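Local coordinates for protein acetylxylan esterase / glucomannan deacetylase (Cellvibrio japonicus, PDB 2WAA) that removes acetyl groups from acetylated xylan and glucomannan, contributing to the breakdown of plant cell wall polysaccharides, at residues 141-146 / 181-186; 102-107 / 162-167; 135-140 / 177-182; 187-192 / 201-206; 233-238 / 273-278. All coordinates share one frame; numbering follows the deposited sequence.

Contact 1. Residues 141-146 / 181-186; sequences SVTCGE and LVCWGG. With ACT (acetate ion), chain C.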
# COMPACT_ATOMS: atom_id res chain seq x y z
N SER A 141 -9.02 0.75 -4.96
CA SER A 141 -8.13 -0.08 -5.79
C SER A 141 -7.07 0.69 -6.55
O SER A 141 -6.04 0.10 -6.88
CB SER A 141 -8.90 -0.95 -6.84
OG SER A 141 -9.44 -0.08 -7.82
N VAL A 142 -7.32 1.97 -6.87
CA VAL A 142 -6.29 2.76 -7.56
C VAL A 142 -5.04 2.87 -6.63
O VAL A 142 -3.91 2.65 -7.05
CB VAL A 142 -6.81 4.14 -7.93
CG1 VAL A 142 -5.69 4.94 -8.65
CG2 VAL A 142 -8.08 4.00 -8.85
N THR A 143 -5.28 3.19 -5.37
CA THR A 143 -4.20 3.25 -4.37
C THR A 143 -3.56 1.86 -4.22
O THR A 143 -2.34 1.74 -3.97
CB THR A 143 -4.71 3.81 -3.02
OG1 THR A 143 -5.15 5.17 -3.19
CG2 THR A 143 -3.62 3.77 -1.90
N CYS A 144 -4.37 0.80 -4.37
CA CYS A 144 -3.87 -0.56 -4.24
C CYS A 144 -3.10 -1.03 -5.48
O CYS A 144 -2.58 -2.12 -5.45
CB CYS A 144 -5.01 -1.56 -4.03
SG CYS A 144 -5.61 -1.62 -2.42
N GLY A 145 -3.09 -0.28 -6.57
CA GLY A 145 -2.31 -0.61 -7.76
C GLY A 145 -3.00 -1.59 -8.69
O GLY A 145 -2.35 -2.26 -9.48
N GLU A 146 -4.32 -1.71 -8.57
CA GLU A 146 -5.04 -2.64 -9.46
C GLU A 146 -4.86 -2.35 -10.97
O GLU A 146 -4.95 -1.19 -11.41
CB GLU A 146 -6.54 -2.63 -9.12
CG GLU A 146 -7.39 -3.51 -10.14
CD GLU A 146 -8.81 -3.78 -9.63
OE1 GLU A 146 -9.15 -3.42 -8.48
OE2 GLU A 146 -9.61 -4.42 -10.37
N LEU A 181 0.41 1.76 2.29
CA LEU A 181 -0.83 1.82 1.53
C LEU A 181 -1.92 1.10 2.36
O LEU A 181 -1.72 -0.07 2.80
CB LEU A 181 -0.65 1.10 0.19
CG LEU A 181 0.52 1.57 -0.66
CD1 LEU A 181 0.56 0.78 -1.99
CD2 LEU A 181 0.50 3.13 -0.96
N VAL A 182 -3.03 1.79 2.65
CA VAL A 182 -4.12 1.19 3.45
C VAL A 182 -5.35 1.43 2.58
O VAL A 182 -5.92 2.51 2.60
CB VAL A 182 -4.22 1.82 4.86
CG1 VAL A 182 -5.52 1.37 5.60
CG2 VAL A 182 -3.00 1.39 5.69
N CYS A 183 -5.69 0.43 1.78
CA CYS A 183 -6.64 0.60 0.69
C CYS A 183 -7.32 -0.75 0.48
O CYS A 183 -6.77 -1.80 0.84
CB CYS A 183 -5.92 1.07 -0.58
SG CYS A 183 -4.42 0.04 -0.92
N TRP A 184 -8.50 -0.72 -0.13
CA TRP A 184 -9.23 -1.97 -0.39
C TRP A 184 -10.06 -1.76 -1.65
O TRP A 184 -10.93 -0.86 -1.69
CB TRP A 184 -10.14 -2.30 0.80
CG TRP A 184 -10.54 -3.75 0.86
CD1 TRP A 184 -11.28 -4.43 -0.05
CD2 TRP A 184 -10.25 -4.68 1.91
NE1 TRP A 184 -11.47 -5.73 0.34
CE2 TRP A 184 -10.82 -5.91 1.54
CE3 TRP A 184 -9.52 -4.60 3.10
CZ2 TRP A 184 -10.72 -7.05 2.34
CZ3 TRP A 184 -9.40 -5.74 3.89
CH2 TRP A 184 -10.00 -6.95 3.50
N GLY A 185 -9.82 -2.57 -2.67
CA GLY A 185 -10.61 -2.41 -3.89
C GLY A 185 -12.12 -2.52 -3.69
O GLY A 185 -12.61 -3.37 -2.93
N GLY A 186 -12.85 -1.69 -4.42
CA GLY A 186 -14.31 -1.72 -4.38
C GLY A 186 -14.95 -1.03 -3.19
O GLY A 186 -16.16 -0.83 -3.19
C ACT C . -12.03 0.59 -7.18
O ACT C . -12.35 -0.37 -7.96
OXT ACT C . -11.78 0.26 -5.99
CH3 ACT C . -11.94 2.03 -7.61

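Contact 2. Residues 102-107 / 162-167; sequences IHRSEN and NARESY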
# COMPACT_ATOMS: atom_id res chain seq x y z
N ILE A 102 8.44 -7.38 -2.07
CA ILE A 102 7.36 -6.40 -2.06
C ILE A 102 6.06 -7.10 -2.31
O ILE A 102 5.92 -7.83 -3.31
CB ILE A 102 7.54 -5.22 -3.11
CG1 ILE A 102 8.85 -4.45 -2.91
CG2 ILE A 102 6.44 -4.19 -2.93
CD1 ILE A 102 9.92 -4.93 -3.87
N HIS A 103 5.06 -6.90 -1.41
CA HIS A 103 3.75 -7.50 -1.65
C HIS A 103 3.06 -6.74 -2.81
O HIS A 103 2.81 -5.53 -2.71
CB HIS A 103 2.90 -7.41 -0.35
CG HIS A 103 1.63 -8.23 -0.38
ND1 HIS A 103 0.48 -7.82 0.25
CD2 HIS A 103 1.33 -9.41 -0.98
CE1 HIS A 103 -0.48 -8.73 0.08
NE2 HIS A 103 0.01 -9.71 -0.66
N ARG A 104 2.70 -7.46 -3.88
CA ARG A 104 1.97 -6.83 -5.00
C ARG A 104 0.48 -6.92 -4.78
O ARG A 104 -0.25 -6.05 -5.26
CB ARG A 104 2.26 -7.53 -6.33
CG ARG A 104 3.75 -7.44 -6.76
CD ARG A 104 4.09 -8.57 -7.78
NE ARG A 104 3.27 -8.53 -8.99
CZ ARG A 104 3.55 -7.80 -10.07
NH1 ARG A 104 4.63 -6.98 -10.11
NH2 ARG A 104 2.74 -7.86 -11.14
N SER A 105 0.03 -7.99 -4.13
CA SER A 105 -1.40 -8.24 -3.91
C SER A 105 -2.04 -7.36 -2.87
O SER A 105 -1.35 -6.69 -2.12
CB SER A 105 -1.62 -9.73 -3.62
OG SER A 105 -1.50 -10.42 -4.85
N GLU A 106 -3.38 -7.35 -2.82
CA GLU A 106 -4.08 -6.69 -1.70
C GLU A 106 -4.90 -7.73 -0.93
O GLU A 106 -4.97 -8.89 -1.31
CB GLU A 106 -5.01 -5.56 -2.19
CG GLU A 106 -6.08 -6.04 -3.18
CD GLU A 106 -7.06 -4.93 -3.54
OE1 GLU A 106 -7.95 -4.66 -2.72
OE2 GLU A 106 -6.92 -4.31 -4.65
N ASN A 107 -5.53 -7.31 0.15
CA ASN A 107 -6.19 -8.25 1.08
C ASN A 107 -7.17 -9.25 0.49
O ASN A 107 -7.16 -10.42 0.91
CB ASN A 107 -6.91 -7.46 2.16
CG ASN A 107 -5.95 -7.01 3.28
OD1 ASN A 107 -5.61 -7.83 4.11
ND2 ASN A 107 -5.59 -5.71 3.34
N ASN A 162 0.24 -4.06 -9.25
CA ASN A 162 1.64 -3.69 -9.10
C ASN A 162 1.76 -2.56 -8.11
O ASN A 162 1.34 -1.44 -8.39
CB ASN A 162 2.18 -3.31 -10.47
CG ASN A 162 3.67 -3.03 -10.46
OD1 ASN A 162 4.24 -2.70 -9.41
ND2 ASN A 162 4.28 -3.05 -11.64
N ALA A 163 2.33 -2.81 -6.93
CA ALA A 163 2.40 -1.78 -5.89
C ALA A 163 3.54 -0.78 -6.15
O ALA A 163 3.36 0.43 -5.98
CB ALA A 163 2.61 -2.46 -4.49
N ARG A 164 4.71 -1.29 -6.55
CA ARG A 164 5.91 -0.46 -6.72
C ARG A 164 5.69 0.67 -7.71
O ARG A 164 6.29 1.74 -7.58
CB ARG A 164 7.08 -1.27 -7.34
CG ARG A 164 7.99 -2.07 -6.47
CD ARG A 164 8.69 -3.23 -7.35
NE ARG A 164 8.98 -2.79 -8.73
CZ ARG A 164 8.51 -3.32 -9.88
NH1 ARG A 164 7.67 -4.40 -9.95
NH2 ARG A 164 8.89 -2.76 -11.00
N GLU A 165 4.88 0.39 -8.76
CA GLU A 165 4.62 1.36 -9.81
C GLU A 165 3.30 2.09 -9.68
O GLU A 165 2.89 2.83 -10.59
CB GLU A 165 4.76 0.68 -11.19
CG GLU A 165 6.22 0.27 -11.34
CD GLU A 165 6.55 -0.27 -12.68
OE1 GLU A 165 6.28 -1.46 -12.91
OE2 GLU A 165 7.10 0.52 -13.49
N SER A 166 2.67 1.93 -8.52
CA SER A 166 1.45 2.69 -8.23
C SER A 166 1.78 4.14 -7.84
O SER A 166 2.89 4.43 -7.34
CB SER A 166 0.66 1.98 -7.11
OG SER A 166 1.30 2.15 -5.83
N TYR A 167 0.83 5.07 -8.04
CA TYR A 167 1.13 6.46 -7.82
C TYR A 167 1.59 6.71 -6.37
O TYR A 167 2.44 7.58 -6.15
CB TYR A 167 -0.06 7.38 -8.17
CG TYR A 167 -1.12 7.39 -7.08
CD1 TYR A 167 -1.11 8.39 -6.11
CD2 TYR A 167 -2.09 6.37 -7.00
CE1 TYR A 167 -2.09 8.44 -5.05
CE2 TYR A 167 -3.06 6.38 -5.95
CZ TYR A 167 -3.03 7.43 -4.99
OH TYR A 167 -3.97 7.46 -3.98

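Contact 3. Residues 135-140 / 177-182; sequences ILVLGD and AQVQLV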
# COMPACT_ATOMS: atom_id res chain seq x y z
N ILE A 135 4.77 8.60 4.84
CA ILE A 135 3.48 8.90 4.26
C ILE A 135 2.56 7.68 4.47
O ILE A 135 3.00 6.54 4.42
CB ILE A 135 3.63 9.13 2.77
CG1 ILE A 135 4.53 10.36 2.51
CG2 ILE A 135 2.27 9.32 2.08
CD1 ILE A 135 5.05 10.37 1.07
N LEU A 136 1.28 7.96 4.66
CA LEU A 136 0.21 6.97 4.69
C LEU A 136 -0.75 7.37 3.56
O LEU A 136 -1.25 8.48 3.56
CB LEU A 136 -0.52 7.07 6.04
CG LEU A 136 -1.85 6.27 6.09
CD1 LEU A 136 -1.64 4.76 5.87
CD2 LEU A 136 -2.44 6.52 7.49
N VAL A 137 -1.09 6.45 2.66
CA VAL A 137 -2.07 6.73 1.60
C VAL A 137 -3.28 5.82 1.85
O VAL A 137 -3.15 4.60 1.93
CB VAL A 137 -1.52 6.41 0.22
CG1 VAL A 137 -2.49 6.91 -0.89
CG2 VAL A 137 -0.13 7.09 0.01
N LEU A 138 -4.45 6.44 1.92
CA LEU A 138 -5.72 5.71 2.20
C LEU A 138 -6.57 5.74 0.92
O LEU A 138 -6.71 6.80 0.28
CB LEU A 138 -6.52 6.42 3.29
CG LEU A 138 -5.77 6.63 4.60
CD1 LEU A 138 -6.55 7.49 5.61
CD2 LEU A 138 -5.37 5.31 5.20
N GLY A 139 -7.17 4.63 0.55
CA GLY A 139 -7.98 4.70 -0.64
C GLY A 139 -8.58 3.37 -1.09
O GLY A 139 -8.77 2.45 -0.30
N ASP A 140 -8.85 3.30 -2.37
CA ASP A 140 -9.49 2.14 -2.97
C ASP A 140 -8.52 1.45 -3.94
O ASP A 140 -7.31 1.55 -3.76
CB ASP A 140 -10.79 2.61 -3.64
CG ASP A 140 -10.58 3.76 -4.66
OD1 ASP A 140 -9.53 3.83 -5.37
OD2 ASP A 140 -11.49 4.63 -4.74
N ALA A 177 10.49 9.21 1.00
CA ALA A 177 9.65 8.91 2.15
C ALA A 177 9.30 7.45 2.20
O ALA A 177 9.24 6.74 1.18
CB ALA A 177 8.36 9.75 2.14
N GLN A 178 9.06 6.97 3.42
CA GLN A 178 8.39 5.68 3.57
C GLN A 178 6.95 5.80 3.15
O GLN A 178 6.39 6.91 3.15
CB GLN A 178 8.40 5.26 5.05
CG GLN A 178 9.79 5.05 5.63
CD GLN A 178 9.65 4.56 7.04
OE1 GLN A 178 8.82 3.68 7.28
NE2 GLN A 178 10.46 5.07 7.97
N VAL A 179 6.30 4.68 2.84
CA VAL A 179 4.87 4.75 2.60
C VAL A 179 4.19 3.50 3.13
O VAL A 179 4.73 2.38 3.02
CB VAL A 179 4.60 4.91 1.07
CG1 VAL A 179 5.11 3.65 0.28
CG2 VAL A 179 3.12 5.18 0.81
N GLN A 180 3.02 3.66 3.72
CA GLN A 180 2.08 2.53 3.87
C GLN A 180 0.87 2.80 2.98
O GLN A 180 0.38 3.95 2.90
CB GLN A 180 1.58 2.40 5.29
CG GLN A 180 2.68 2.03 6.28
CD GLN A 180 2.06 1.48 7.56
OE1 GLN A 180 0.87 1.72 7.87
NE2 GLN A 180 2.86 0.75 8.31
N LEU A 181 0.41 1.76 2.29
CA LEU A 181 -0.83 1.82 1.53
C LEU A 181 -1.92 1.10 2.36
O LEU A 181 -1.72 -0.07 2.80
CB LEU A 181 -0.65 1.10 0.19
CG LEU A 181 0.52 1.57 -0.66
CD1 LEU A 181 0.56 0.78 -1.99
CD2 LEU A 181 0.50 3.13 -0.96
N VAL A 182 -3.03 1.79 2.65
CA VAL A 182 -4.12 1.19 3.45
C VAL A 182 -5.35 1.43 2.58
O VAL A 182 -5.92 2.51 2.60
CB VAL A 182 -4.22 1.82 4.86
CG1 VAL A 182 -5.52 1.37 5.60
CG2 VAL A 182 -3.00 1.39 5.69

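Contact 4. Residues 187-192 / 201-206; sequences RGLIRS and NLPDFY. With ACT (acetate ion), chain B.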
# COMPACT_ATOMS: atom_id res chain seq x y z
N ARG A 187 -14.13 -0.61 -2.20
CA ARG A 187 -14.62 -0.01 -0.96
C ARG A 187 -14.66 1.52 -1.00
O ARG A 187 -13.94 2.13 -1.77
CB ARG A 187 -13.78 -0.49 0.22
CG ARG A 187 -13.78 -2.01 0.34
CD ARG A 187 -15.15 -2.61 0.84
NE ARG A 187 -15.04 -4.08 0.79
CZ ARG A 187 -14.57 -4.83 1.80
NH1 ARG A 187 -14.18 -4.25 2.95
NH2 ARG A 187 -14.48 -6.15 1.66
N GLY A 188 -15.55 2.10 -0.18
CA GLY A 188 -15.71 3.56 -0.10
C GLY A 188 -15.62 4.05 1.32
O GLY A 188 -15.33 3.27 2.28
N LEU A 189 -15.86 5.35 1.48
CA LEU A 189 -15.95 5.96 2.77
C LEU A 189 -17.23 5.50 3.51
O LEU A 189 -17.21 5.21 4.72
CB LEU A 189 -16.00 7.50 2.62
CG LEU A 189 -16.11 8.23 3.94
CD1 LEU A 189 -14.74 8.20 4.68
CD2 LEU A 189 -16.51 9.66 3.65
N ILE A 190 -18.31 5.40 2.74
CA ILE A 190 -19.62 4.96 3.29
C ILE A 190 -20.28 3.77 2.63
O ILE A 190 -21.17 3.15 3.24
CB ILE A 190 -20.65 6.11 3.40
CG1 ILE A 190 -21.21 6.51 2.03
CG2 ILE A 190 -20.03 7.33 4.17
CD1 ILE A 190 -22.33 7.59 2.17
N ARG A 191 -19.90 3.42 1.40
CA ARG A 191 -20.48 2.24 0.75
C ARG A 191 -19.58 1.72 -0.33
O ARG A 191 -18.70 2.45 -0.86
CB ARG A 191 -21.85 2.57 0.12
CG ARG A 191 -21.74 3.57 -1.01
CD ARG A 191 -23.18 4.08 -1.43
NE ARG A 191 -23.15 5.10 -2.49
CZ ARG A 191 -24.25 5.67 -3.01
NH1 ARG A 191 -25.46 5.28 -2.57
NH2 ARG A 191 -24.15 6.59 -3.97
N SER A 192 -19.75 0.44 -0.66
CA SER A 192 -19.02 -0.18 -1.73
C SER A 192 -19.63 0.13 -3.11
O SER A 192 -20.73 0.70 -3.18
CB SER A 192 -18.97 -1.68 -1.47
OG SER A 192 -18.39 -1.92 -0.18
N ASN A 201 -15.96 -0.33 5.57
CA ASN A 201 -15.66 0.88 4.80
C ASN A 201 -14.27 1.40 5.19
O ASN A 201 -13.66 0.84 6.09
CB ASN A 201 -16.75 1.91 5.07
CG ASN A 201 -18.13 1.39 4.60
OD1 ASN A 201 -18.26 0.91 3.48
ND2 ASN A 201 -19.14 1.46 5.48
N LEU A 202 -13.78 2.44 4.53
CA LEU A 202 -12.43 2.95 4.84
C LEU A 202 -12.25 3.22 6.35
O LEU A 202 -11.26 2.83 6.92
CB LEU A 202 -12.08 4.17 3.97
CG LEU A 202 -10.84 4.97 4.42
CD1 LEU A 202 -9.59 4.05 4.28
CD2 LEU A 202 -10.71 6.22 3.50
N PRO A 203 -13.23 3.85 7.03
CA PRO A 203 -12.97 4.10 8.45
C PRO A 203 -12.84 2.83 9.29
O PRO A 203 -12.24 2.90 10.37
CB PRO A 203 -14.20 4.91 8.92
CG PRO A 203 -14.69 5.63 7.64
CD PRO A 203 -14.43 4.57 6.54
N ASP A 204 -13.39 1.72 8.79
CA ASP A 204 -13.30 0.39 9.42
C ASP A 204 -11.97 -0.28 9.13
O ASP A 204 -11.22 -0.58 10.05
CB ASP A 204 -14.45 -0.52 8.97
CG ASP A 204 -15.79 0.13 9.25
OD1 ASP A 204 -16.05 0.42 10.41
OD2 ASP A 204 -16.57 0.39 8.33
N PHE A 205 -11.64 -0.46 7.85
CA PHE A 205 -10.39 -1.20 7.56
C PHE A 205 -9.14 -0.41 7.86
O PHE A 205 -8.07 -0.99 8.00
CB PHE A 205 -10.36 -1.89 6.16
CG PHE A 205 -10.32 -0.93 4.98
CD1 PHE A 205 -9.13 -0.29 4.59
CD2 PHE A 205 -11.48 -0.70 4.22
CE1 PHE A 205 -9.12 0.61 3.48
CE2 PHE A 205 -11.49 0.19 3.11
CZ PHE A 205 -10.28 0.83 2.74
N TYR A 206 -9.26 0.91 7.95
CA TYR A 206 -8.14 1.73 8.39
C TYR A 206 -7.64 1.28 9.78
O TYR A 206 -6.50 1.53 10.16
CB TYR A 206 -8.57 3.19 8.44
CG TYR A 206 -7.79 4.04 9.42
CD1 TYR A 206 -6.55 4.54 9.09
CD2 TYR A 206 -8.33 4.37 10.65
CE1 TYR A 206 -5.83 5.38 10.00
CE2 TYR A 206 -7.64 5.18 11.57
CZ TYR A 206 -6.38 5.67 11.23
OH TYR A 206 -5.72 6.47 12.14
C ACT B . -16.37 -5.44 -2.01
O ACT B . -16.52 -6.29 -1.08
OXT ACT B . -17.40 -5.11 -2.64
CH3 ACT B . -15.02 -4.87 -2.35
O HOH W 1 -17.02 0.11 1.29

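Contact 5. Residues 233-238 / 273-278; sequences IGTNDF and GAILNG. With ACT (acetate ion), chain C.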
# COMPACT_ATOMS: atom_id res chain seq x y z
N ILE A 233 -10.04 8.45 -1.14
CA ILE A 233 -11.21 7.54 -1.17
C ILE A 233 -12.33 8.26 -1.92
O ILE A 233 -12.31 9.51 -2.05
CB ILE A 233 -11.65 7.19 0.27
CG1 ILE A 233 -12.63 6.03 0.29
CG2 ILE A 233 -12.24 8.43 0.99
CD1 ILE A 233 -11.91 4.63 0.02
N GLY A 234 -13.31 7.51 -2.42
CA GLY A 234 -14.47 8.14 -3.02
C GLY A 234 -15.04 7.50 -4.29
O GLY A 234 -16.26 7.50 -4.44
N THR A 235 -14.19 6.99 -5.19
CA THR A 235 -14.70 6.42 -6.45
C THR A 235 -15.90 5.49 -6.17
O THR A 235 -16.93 5.59 -6.84
CB THR A 235 -13.64 5.59 -7.12
OG1 THR A 235 -12.50 6.43 -7.35
CG2 THR A 235 -14.14 5.04 -8.48
N ASN A 236 -15.76 4.59 -5.22
CA ASN A 236 -16.81 3.56 -5.08
C ASN A 236 -18.08 4.11 -4.45
O ASN A 236 -19.18 3.61 -4.71
CB ASN A 236 -16.23 2.33 -4.36
CG ASN A 236 -15.10 1.71 -5.16
OD1 ASN A 236 -15.28 1.41 -6.36
ND2 ASN A 236 -13.89 1.58 -4.53
N ASP A 237 -17.93 5.11 -3.58
CA ASP A 237 -19.11 5.77 -3.02
C ASP A 237 -19.99 6.37 -4.10
O ASP A 237 -21.21 6.51 -3.92
CB ASP A 237 -18.72 6.89 -2.07
CG ASP A 237 -18.00 6.37 -0.84
OD1 ASP A 237 -18.64 5.61 -0.07
OD2 ASP A 237 -16.79 6.70 -0.68
N PHE A 238 -19.34 6.84 -5.19
CA PHE A 238 -20.05 7.51 -6.31
C PHE A 238 -20.47 6.57 -7.44
O PHE A 238 -21.16 6.99 -8.39
CB PHE A 238 -19.18 8.68 -6.87
CG PHE A 238 -19.15 9.86 -5.95
CD1 PHE A 238 -18.59 9.73 -4.69
CD2 PHE A 238 -19.72 11.07 -6.30
CE1 PHE A 238 -18.57 10.80 -3.80
CE2 PHE A 238 -19.72 12.15 -5.43
CZ PHE A 238 -19.15 12.03 -4.16
N GLY A 273 -9.26 11.64 -6.30
CA GLY A 273 -8.77 10.51 -7.08
C GLY A 273 -8.95 10.68 -8.59
O GLY A 273 -9.51 11.69 -9.08
N ALA A 274 -8.48 9.68 -9.32
CA ALA A 274 -8.37 9.78 -10.77
C ALA A 274 -9.51 9.19 -11.58
O ALA A 274 -9.56 9.43 -12.79
CB ALA A 274 -7.08 9.10 -11.23
N ILE A 275 -10.34 8.35 -10.99
CA ILE A 275 -11.35 7.65 -11.80
C ILE A 275 -12.60 8.51 -12.06
O ILE A 275 -13.09 8.54 -13.20
CB ILE A 275 -11.76 6.28 -11.17
CG1 ILE A 275 -10.57 5.31 -11.33
CG2 ILE A 275 -12.97 5.75 -11.88
CD1 ILE A 275 -10.79 3.99 -10.61
N LEU A 276 -13.09 9.22 -11.03
CA LEU A 276 -14.31 10.00 -11.17
C LEU A 276 -14.11 11.11 -12.17
O LEU A 276 -13.03 11.69 -12.30
CB LEU A 276 -14.74 10.64 -9.84
CG LEU A 276 -15.15 9.62 -8.78
CD1 LEU A 276 -15.58 10.42 -7.55
CD2 LEU A 276 -16.25 8.70 -9.29
N ASN A 277 -15.18 11.41 -12.87
CA ASN A 277 -15.10 12.40 -13.91
C ASN A 277 -16.37 13.19 -13.88
O ASN A 277 -17.33 12.79 -13.19
CB ASN A 277 -15.05 11.67 -15.23
CG ASN A 277 -14.51 12.47 -16.29
OD1 ASN A 277 -13.98 13.60 -16.07
ND2 ASN A 277 -14.61 11.94 -17.51
N GLY A 278 -16.38 14.30 -14.61
CA GLY A 278 -17.63 15.05 -14.77
C GLY A 278 -18.37 15.43 -13.51
O GLY A 278 -17.78 15.97 -12.60
C ACT C . -12.03 0.59 -7.18
O ACT C . -12.35 -0.37 -7.96
OXT ACT C . -11.78 0.26 -5.99
CH3 ACT C . -11.94 2.03 -7.61
O HOH W 2 -11.73 8.91 -8.42

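Contact 1. Residues 141-146 / 181-186
At what is probably the oxyanion hole of this SGNH/GDSL-type esterase, Ser141, the inferred nucleophile, packs on Gly185, their CA atoms 3.9 Å apart. Gly186 joins it through a shared oxygen of an acetate ion, probably from the crystallisation liquor. Gly186 N donates almost straight to acetate OXT at 2.7 Å (173°), and Ser141 N reaches the same oxygen at 3.0 Å (158°). Asn236 ND2 donates to OXT as well, and His316 also bonds the ion. With chi1 at 69°, Ser141 OG stands between its own backbone N and carbonyl carbon, on the acetate side, where it makes a weak hydrogen bond to His316.

Farther along the turn, the disulfide ties the type I turn Val142-Gly145 to strand 177-183. Cys144 SG and Cys183 SG are modelled 2.5 Å apart, longer than a normal S-S bond. Thr143 CG2 packs alongside Cys183 CB at 3.8 Å, while its OG1 is bonded to Tyr167. Leu181 CD1 rests against Thr143 O at 3.6 Å. Two backbone N-H groups and the Asn236 amide converging on one oxygen are consistent with a site that would stabilise the negative oxygen of a deacetylation intermediate.

Contact 2. Residues 102-107 / 162-167
Arg104 and Ala163 stand at the junction between the N-terminal beta domain and the esterase domain, where the end of strand 94-103 meets the loop leading into helix 167-174. Their CA atoms are 5.1 Å apart. Ala163 CB is at the middle of the contact: it abuts His103 O at 3.6 Å and lies 4.5 Å from Ile102 CG2. To one side, Ile102 CD1 touches Arg164 CD at 4.1 Å, the two side chains crossing at about a right angle.

Both arginines bend at chi3, Arg104 at 59°, and bring their guanidinium groups edge to edge, with planes 25° apart and NH1 of Arg104 4.0 Å from NH1 of Arg164. Asp149 forms a salt bridge to Arg104 NH2. Within the loop, Asn162 OD1 accepts from Glu165 N at 3.2 Å in an Asx motif, and Ser166 OG bonds Ala163 O at 2.7 Å. Asp66, salt-bridged to both NH1 atoms, would offset the two like charges and is consistent with their close approach across the domain interface.

Contact 3. Residues 135-140 / 177-182
Ile135 to Gly139 and Gln178 to Val182 are joined by a parallel ladder of five backbone hydrogen bonds, linking strand 133-139 to strand 177-183 at the edge of the five-stranded parallel sheet. The strand directions differ by 23°. The bonds alternate as parallel pairing requires: Ile135 N to Gln178 O, Gln180 N to Ile135 O, Val137 N to Gln180 O, Val182 N to Val137 O and Gly139 N to Val182 O. The central pair, Val137 N to Gln180 O and Val182 N to Val137 O, is nearly linear, each 2.9 Å long. The last, from Gly139 N to Val182 O, is stretched to 3.2 Å.

CA-H...O contacts supplement the ladder: Val179 CA approaches Ile135 O, and Leu138 CA approaches Val182 O, each at 3.2 Å.

The apolar contacts divide between the two faces. On the face toward helix 167-174, Ile135 CD1 presses on Ala177 CB at 3.5 Å, and Val137 CG2 meets Val179 CG2 at 3.9 Å. On the other, Leu136 CD1, carried across by CG anti to the backbone N (chi1 168°), reaches Val182 CG2 at 3.6 Å, while Leu138 CD2 lies beside Val182 CB.

Strand 133-139, helix 167-174 and strand 177-183 form a beta-alpha-beta unit. Five backbone bonds and largely apolar, buried faces join its strands, the first leading through Asp140 to Ser141.

Contact 4. Residues 187-192 / 201-206
Asn201 holds the N-cap position of helix 202-205, yet its side chain makes no capping bond; its amide lies against the Ile190-Arg191 backbone, with OD1 reaching a water that bridges both segments. This water gives a hydrogen bond to Asn201 OD1 at 2.6 Å and another to Ser192 OG, and it accepts from Gly188 N at 2.9 Å. Ser192 OG is held in turn by Asp199. The first-turn amide Leu202 N is taken from across the contact, donating to Gly188 O at 2.9 Å (165°). A separate bond fixes the N-cap residue itself: Asn201 N meets Asp204 OD2 at the carboxylate's anti lone pair. Asn201 O accepts from both Asp204 N and Phe205 N.

Asn201 CB lies 3.4 Å from Leu189 O, as does Pro203 CD. The Leu189 and Pro203 side chains cross at about a right angle, Leu189 CD1 3.9 Å from Pro203 CG.

Arg187 CB rests against Phe205 CE2 at 3.7 Å. Beyond a bend at chi2 (-73°), the guanidinium takes a salt bridge from Asp212 and a bond from NH1 to Ala200 O, and it holds an acetate, probably from the crystallisation liquor, through weak bonds only.

Asp237 of helix 235-238 accepts from Leu189 N and Ile190 N of the loop. Leu189 packs on helix 245-262, and Leu202 on Leu138 of strand 133-139.

Contact 5. Residues 233-238 / 273-278
Thr235, of the GxND block (Gly234 to Asp237) that marks SGNH hydrolases, meets Ile275 beside the acetate. Thr235 CG2 touches Ile275 CG2 at 3.7 Å, the two side chains crossing at about a right angle. Each also faces the ion: Thr235 CG2 and Ile275 CD1 both lie 3.8 Å from the acetate CH3, forming an apolar wall on its methyl side. At the carboxylate end, Asn236 ND2 donates to OXT at 2.9 Å (169°), in keeping with the inferred role of Asn236 in stabilising the transition state.

The next layer is Leu276, which wedges behind Thr235. Leu276 CD2 packs on Thr235 CA at 4.0 Å and on Phe238 CB at 3.8 Å, while CD1 comes up to Phe238 CG. The side chains of Leu276 and Phe238 both pack on Leu284 of helix 278-295 as well.

Farther out, backbone and polar partners fix the block. Asp237 OD2 is bonded to Tyr248 OH, Asn236 ND2 also bonds Arg187 O, and Asp140 meets Thr235 OG1 through a weak bond. Phe238 N bonds Gly234 O, shaping the short, weakly bonded helix 235-238. The two segments are also bridged by a single water, which accepts from Leu276 N at 3.0 Å and lies 2.8 Å from Thr235 OG1.

How the contacts relate
Contacts 1, 3, 4 and 5 belong to the esterase domain, whereas contact 2 joins it to the N-terminal beta domain. Contact 3 supplies strands 133-139 and 177-183 of the parallel sheet; contact 1, its centre about 10 Å from that of contact 3, uses the end of strand 177-183 and the loop that follows strand 133-139, and shares Leu181 and Val182. The centres of contacts 1 and 2 are about 9 Å apart, and the segments of contact 2 alternate with those of contacts 1 and 3 along the chain. Contacts 4 and 5 follow in series and touch through Asp237. Contacts 2 and 5 are farthest apart, with centres about 20 Å distant. Contacts 1 and 5 bind one acetate, so the site draws on loops distant in sequence.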